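Local coordinates for protein aspartate--tRNA(Asp/Asn) ligase (Sulfolobus tokodaii, PDB 1WYD) that activates L-aspartate with ATP and transfers it to tRNA(Asp) and, with relaxed specificity, also to tRNA(Asn), at residues D315-V320 / D345-F350; I245-V250 / V271-K276. All coordinates share one frame; numbering follows the deposited sequence.

Contact 1 (D315-V320 / D345-F350)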
# COMPACT_ATOMS: atom_id res chain seq x y z
N ASP B 315 12.03 21.12 -17.15
CA ASP B 315 12.47 20.00 -16.31
C ASP B 315 11.46 18.85 -16.35
O ASP B 315 11.79 17.72 -16.03
CB ASP B 315 12.65 20.46 -14.86
CG ASP B 315 13.93 21.27 -14.66
OD1 ASP B 315 14.13 21.76 -13.52
OD2 ASP B 315 14.78 21.46 -15.57
N LEU B 316 10.24 19.16 -16.74
CA LEU B 316 9.15 18.23 -16.60
C LEU B 316 8.36 18.15 -17.89
O LEU B 316 7.62 19.09 -18.25
CB LEU B 316 8.27 18.65 -15.41
CG LEU B 316 7.33 17.64 -14.80
CD1 LEU B 316 8.09 16.55 -14.06
CD2 LEU B 316 6.35 18.37 -13.90
N TYR B 317 8.57 17.06 -18.62
CA TYR B 317 7.95 16.87 -19.90
C TYR B 317 7.60 15.39 -20.14
O TYR B 317 8.26 14.47 -19.61
CB TYR B 317 8.90 17.41 -20.97
CG TYR B 317 10.28 16.78 -20.97
CD1 TYR B 317 10.62 15.83 -21.90
CD2 TYR B 317 11.22 17.15 -20.03
CE1 TYR B 317 11.88 15.22 -21.89
CE2 TYR B 317 12.47 16.57 -20.01
CZ TYR B 317 12.81 15.59 -20.95
OH TYR B 317 14.07 14.99 -20.94
N PHE B 318 6.55 15.15 -20.93
CA PHE B 318 6.23 13.81 -21.41
C PHE B 318 6.95 13.54 -22.74
O PHE B 318 6.98 14.41 -23.60
CB PHE B 318 4.73 13.71 -21.74
CG PHE B 318 3.81 13.72 -20.55
CD1 PHE B 318 2.99 14.80 -20.31
CD2 PHE B 318 3.68 12.58 -19.73
CE1 PHE B 318 2.09 14.78 -19.23
CE2 PHE B 318 2.79 12.55 -18.66
CZ PHE B 318 2.00 13.65 -18.41
N ILE B 319 7.50 12.34 -22.92
CA ILE B 319 7.79 11.86 -24.25
C ILE B 319 6.72 10.85 -24.72
O ILE B 319 6.73 9.67 -24.32
CB ILE B 319 9.17 11.24 -24.37
CG1 ILE B 319 10.25 12.22 -23.93
CG2 ILE B 319 9.41 10.87 -25.83
CD1 ILE B 319 11.66 11.64 -24.14
N VAL B 320 5.85 11.34 -25.61
CA VAL B 320 4.69 10.62 -26.13
C VAL B 320 4.90 9.96 -27.50
O VAL B 320 5.87 10.23 -28.21
CB VAL B 320 3.44 11.56 -26.18
CG1 VAL B 320 3.20 12.21 -24.84
CG2 VAL B 320 3.60 12.59 -27.24
N ASP B 345 6.28 8.40 -21.83
CA ASP B 345 7.08 8.45 -20.61
C ASP B 345 6.95 9.84 -20.02
O ASP B 345 6.87 10.82 -20.76
CB ASP B 345 8.55 8.15 -20.90
CG ASP B 345 8.76 6.73 -21.40
OD1 ASP B 345 7.77 6.03 -21.64
OD2 ASP B 345 9.87 6.23 -21.64
N LEU B 346 6.91 9.94 -18.69
CA LEU B 346 7.10 11.23 -18.04
C LEU B 346 8.51 11.33 -17.51
O LEU B 346 8.91 10.53 -16.65
CB LEU B 346 6.10 11.51 -16.91
CG LEU B 346 6.26 12.88 -16.22
CD1 LEU B 346 6.01 14.10 -17.19
CD2 LEU B 346 5.39 13.01 -15.01
N ILE B 347 9.25 12.32 -18.03
CA ILE B 347 10.61 12.63 -17.58
C ILE B 347 10.66 13.84 -16.67
O ILE B 347 10.06 14.91 -16.98
CB ILE B 347 11.52 12.91 -18.79
CG1 ILE B 347 11.27 11.91 -19.93
CG2 ILE B 347 13.00 12.98 -18.35
CD1 ILE B 347 11.79 10.49 -19.64
N TYR B 348 11.39 13.69 -15.58
CA TYR B 348 11.87 14.83 -14.79
C TYR B 348 13.37 15.04 -14.95
O TYR B 348 14.16 14.23 -14.46
CB TYR B 348 11.55 14.64 -13.30
CG TYR B 348 12.19 15.68 -12.43
CD1 TYR B 348 13.27 15.36 -11.61
CD2 TYR B 348 11.73 16.99 -12.42
CE1 TYR B 348 13.86 16.32 -10.79
CE2 TYR B 348 12.32 17.94 -11.62
CZ TYR B 348 13.38 17.60 -10.80
OH TYR B 348 13.96 18.57 -9.99
N LYS B 349 13.73 16.15 -15.58
CA LYS B 349 15.10 16.43 -16.08
C LYS B 349 15.69 15.33 -16.97
O LYS B 349 15.47 15.32 -18.17
CB LYS B 349 16.06 16.84 -14.95
CG LYS B 349 15.58 18.08 -14.21
CD LYS B 349 16.64 18.69 -13.31
CE LYS B 349 15.97 19.75 -12.44
NZ LYS B 349 16.82 20.37 -11.38
N PHE B 350 16.41 14.38 -16.40
CA PHE B 350 16.88 13.23 -17.17
C PHE B 350 16.48 11.91 -16.53
O PHE B 350 17.13 10.88 -16.76
CB PHE B 350 18.41 13.29 -17.33
CG PHE B 350 19.16 13.29 -16.02
CD1 PHE B 350 19.54 14.49 -15.43
CD2 PHE B 350 19.45 12.09 -15.37
CE1 PHE B 350 20.21 14.51 -14.20
CE2 PHE B 350 20.11 12.09 -14.15
CZ PHE B 350 20.49 13.31 -13.55
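Y317 and I347 face each other as a hydrogen-bonded pair in the antiparallel ladder that joins strands 316-320 and 343-348. Two backbone bonds tie them, Y317 N to I347 O at 3.1 Å and I347 N to Y317 O at 2.8 Å. From CB the tyrosine takes the crowded position between backbone N and carbonyl carbon (chi1 57°), which swings its ring across to the partner strand. CD2 skirts I347 O, CE1 meets CB and CG1 of I347, and CE2 passes K349 O. Y317 CZ stands 3.7 Å from I347 CB, which sits over one ring face toward the rim, a CH-pi contact. At the tip, Y317 OH rests beside I347 CG2 and gives its hydrogen to K349 O (3.1 Å), nearly along the C=O axis.

The other sheet face carries L316, F318, L346 and Y348. L346 reaches over with CG anti to its backbone N (chi1 -179°), and its CD1 lies above the F318 ring, 3.9 Å from the centroid. L316 CD1 approaches the edge of the Y348 ring, 4.0 Å from CD2. Just past the last bridged pair, where K349 N still bonds to D315 O, the two side chains run alongside, D315 OD1 and K349 NZ a long salt bridge at 3.7 Å.

These are inner strands of the mixed, largely antiparallel catalytic sheet of class II synthetases. At the far end D345 pairs through its backbone with I319, near E352, a predicted magnesium ligand. An apolar, hydrogen-bonded centre thus lies between a buried D345 carboxylate met by R327 and a long, partly exposed D315-K349 pair.

Contact 2 (I245-V250 / V271-K276)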
# COMPACT_ATOMS: atom_id res chain seq x y z
N ILE B 245 -2.72 14.59 -10.35
CA ILE B 245 -2.08 13.84 -9.26
C ILE B 245 -0.77 14.53 -8.83
O ILE B 245 -0.60 14.90 -7.68
CB ILE B 245 -1.81 12.37 -9.73
CG1 ILE B 245 -3.12 11.59 -9.86
CG2 ILE B 245 -0.79 11.65 -8.79
CD1 ILE B 245 -2.91 10.15 -10.23
N LEU B 246 0.12 14.72 -9.79
CA LEU B 246 1.45 15.29 -9.53
C LEU B 246 1.35 16.68 -8.97
O LEU B 246 2.11 17.07 -8.10
CB LEU B 246 2.24 15.37 -10.82
CG LEU B 246 2.78 14.09 -11.44
CD1 LEU B 246 3.65 14.48 -12.61
CD2 LEU B 246 3.61 13.36 -10.41
N HIS B 247 0.38 17.42 -9.47
CA HIS B 247 0.09 18.75 -8.99
C HIS B 247 -0.34 18.70 -7.53
O HIS B 247 0.11 19.51 -6.70
CB HIS B 247 -0.99 19.40 -9.86
CG HIS B 247 -1.25 20.82 -9.51
ND1 HIS B 247 -0.46 21.86 -9.96
CD2 HIS B 247 -2.17 21.38 -8.70
CE1 HIS B 247 -0.90 23.00 -9.48
NE2 HIS B 247 -1.94 22.74 -8.70
N ASN B 248 -1.21 17.76 -7.19
CA ASN B 248 -1.65 17.71 -5.79
C ASN B 248 -0.52 17.25 -4.86
O ASN B 248 -0.46 17.65 -3.67
CB ASN B 248 -2.88 16.83 -5.67
CG ASN B 248 -3.48 16.84 -4.29
OD1 ASN B 248 -3.87 17.89 -3.79
ND2 ASN B 248 -3.60 15.64 -3.67
N ILE B 249 0.38 16.42 -5.42
CA ILE B 249 1.55 15.92 -4.73
C ILE B 249 2.47 17.08 -4.39
O ILE B 249 2.71 17.36 -3.24
CB ILE B 249 2.28 14.78 -5.56
CG1 ILE B 249 1.47 13.49 -5.52
CG2 ILE B 249 3.63 14.48 -4.97
CD1 ILE B 249 1.97 12.42 -6.40
N VAL B 250 2.99 17.77 -5.40
CA VAL B 250 3.91 18.88 -5.12
C VAL B 250 3.26 19.96 -4.24
O VAL B 250 3.90 20.50 -3.31
CB VAL B 250 4.50 19.47 -6.39
CG1 VAL B 250 5.22 18.36 -7.22
CG2 VAL B 250 3.44 20.09 -7.22
N VAL B 271 4.38 22.26 -11.34
CA VAL B 271 3.64 21.45 -12.29
C VAL B 271 2.69 22.39 -13.03
O VAL B 271 1.60 22.74 -12.53
CB VAL B 271 2.87 20.26 -11.61
CG1 VAL B 271 2.07 19.48 -12.66
CG2 VAL B 271 3.83 19.31 -10.86
N LYS B 272 3.14 22.81 -14.22
CA LYS B 272 2.35 23.63 -15.12
C LYS B 272 1.47 22.69 -15.93
O LYS B 272 1.92 21.60 -16.32
CB LYS B 272 3.27 24.49 -16.02
N ILE B 273 0.22 23.07 -16.14
CA ILE B 273 -0.77 22.25 -16.83
C ILE B 273 -1.22 23.01 -18.08
O ILE B 273 -1.79 24.10 -17.96
CB ILE B 273 -1.99 21.95 -15.89
CG1 ILE B 273 -1.56 21.07 -14.70
CG2 ILE B 273 -3.16 21.31 -16.67
CD1 ILE B 273 -2.53 21.10 -13.47
N PRO B 274 -0.99 22.44 -19.26
CA PRO B 274 -0.45 21.08 -19.38
C PRO B 274 1.07 21.02 -19.26
O PRO B 274 1.75 22.04 -19.45
CB PRO B 274 -0.87 20.67 -20.79
CG PRO B 274 -0.96 21.97 -21.57
CD PRO B 274 -1.19 23.09 -20.57
N ILE B 275 1.58 19.84 -18.92
CA ILE B 275 3.00 19.59 -18.97
C ILE B 275 3.38 19.56 -20.45
O ILE B 275 2.63 19.05 -21.27
CB ILE B 275 3.35 18.27 -18.23
CG1 ILE B 275 3.30 18.49 -16.72
CG2 ILE B 275 4.73 17.76 -18.60
CD1 ILE B 275 2.98 17.22 -15.91
N LYS B 276 4.54 20.11 -20.80
CA LYS B 276 5.02 20.05 -22.17
C LYS B 276 4.98 18.61 -22.72
O LYS B 276 5.46 17.70 -22.03
CB LYS B 276 6.44 20.62 -22.23
CG LYS B 276 7.12 20.54 -23.62
CD LYS B 276 6.96 21.85 -24.41
CE LYS B 276 7.86 21.86 -25.63
NZ LYS B 276 7.13 21.36 -26.82
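V271 pushes its isopropyl group against one side of helix 235-256, meeting L246, H247 and V250. The closest packing is that of V271 CG2, 3.7 Å from V250 CG2. The backbone oxygen L246 O is 3.9 Å from V271 CG2. L246 CB lies a little farther off, at 4.2 Å from V271 CG2. The second branch, CG1, is anti to the backbone N (chi1 178°) and borders H247 CB, leaving CG2 to face L246 and V250. Deeper in the protein L246 CD1 touches I275 CD1 at 4.3 Å, and helix 401-409 closes in on the same leucine and on V250.

Within the class II catalytic domain, this helix lies against the sheet, and residues 271-276 belong to the loop that leads from helix 258-264 into the edge strand 276-279. A cis peptide before P274 bends that loop between I273 and I275. Beyond the bend the backbone N of I275 is hydrogen-bonded to the carboxylate (OE2) of E243, on helix 235-256.

Packing is looser toward solvent, where H247 and I273 meet. A chi1 of -175° sets the imidazole on the loop side, and the ring's own rotation turns ND1 to V271 O. V271 O lies near the ring plane at its edge, 3.4 Å from H247 ND1, and the bond donated to it is weak, bent to 145° at the hydrogen. I273, an exposed residue, sends CD1 toward the ring at about a right angle to the histidine side chain, ending 4.1 Å from H247 ND1.

Overall arrangement
Contact 1 is strand pairing within the catalytic sheet, whereas contact 2 fastens a helix to the loop that runs into the sheet's outermost strand within this chain, 276-279. They share a border: F318 N lies 3.0 Å from K276 O, a probable hydrogen bond, and L346 CD2 packs against L246 CD1. The sheet face bearing L316, F318 and L346 is therefore the one that helix 235-256 and I275 cover. Both contacts are largely buried, with partly exposed or exposed fringes at D315 and K349 in 315-320/345-350 and at H247 and I273 in 245-250/271-276. Backbone hydrogen bonds dominate the first; aliphatic packing with one weak histidine bond characterises the second.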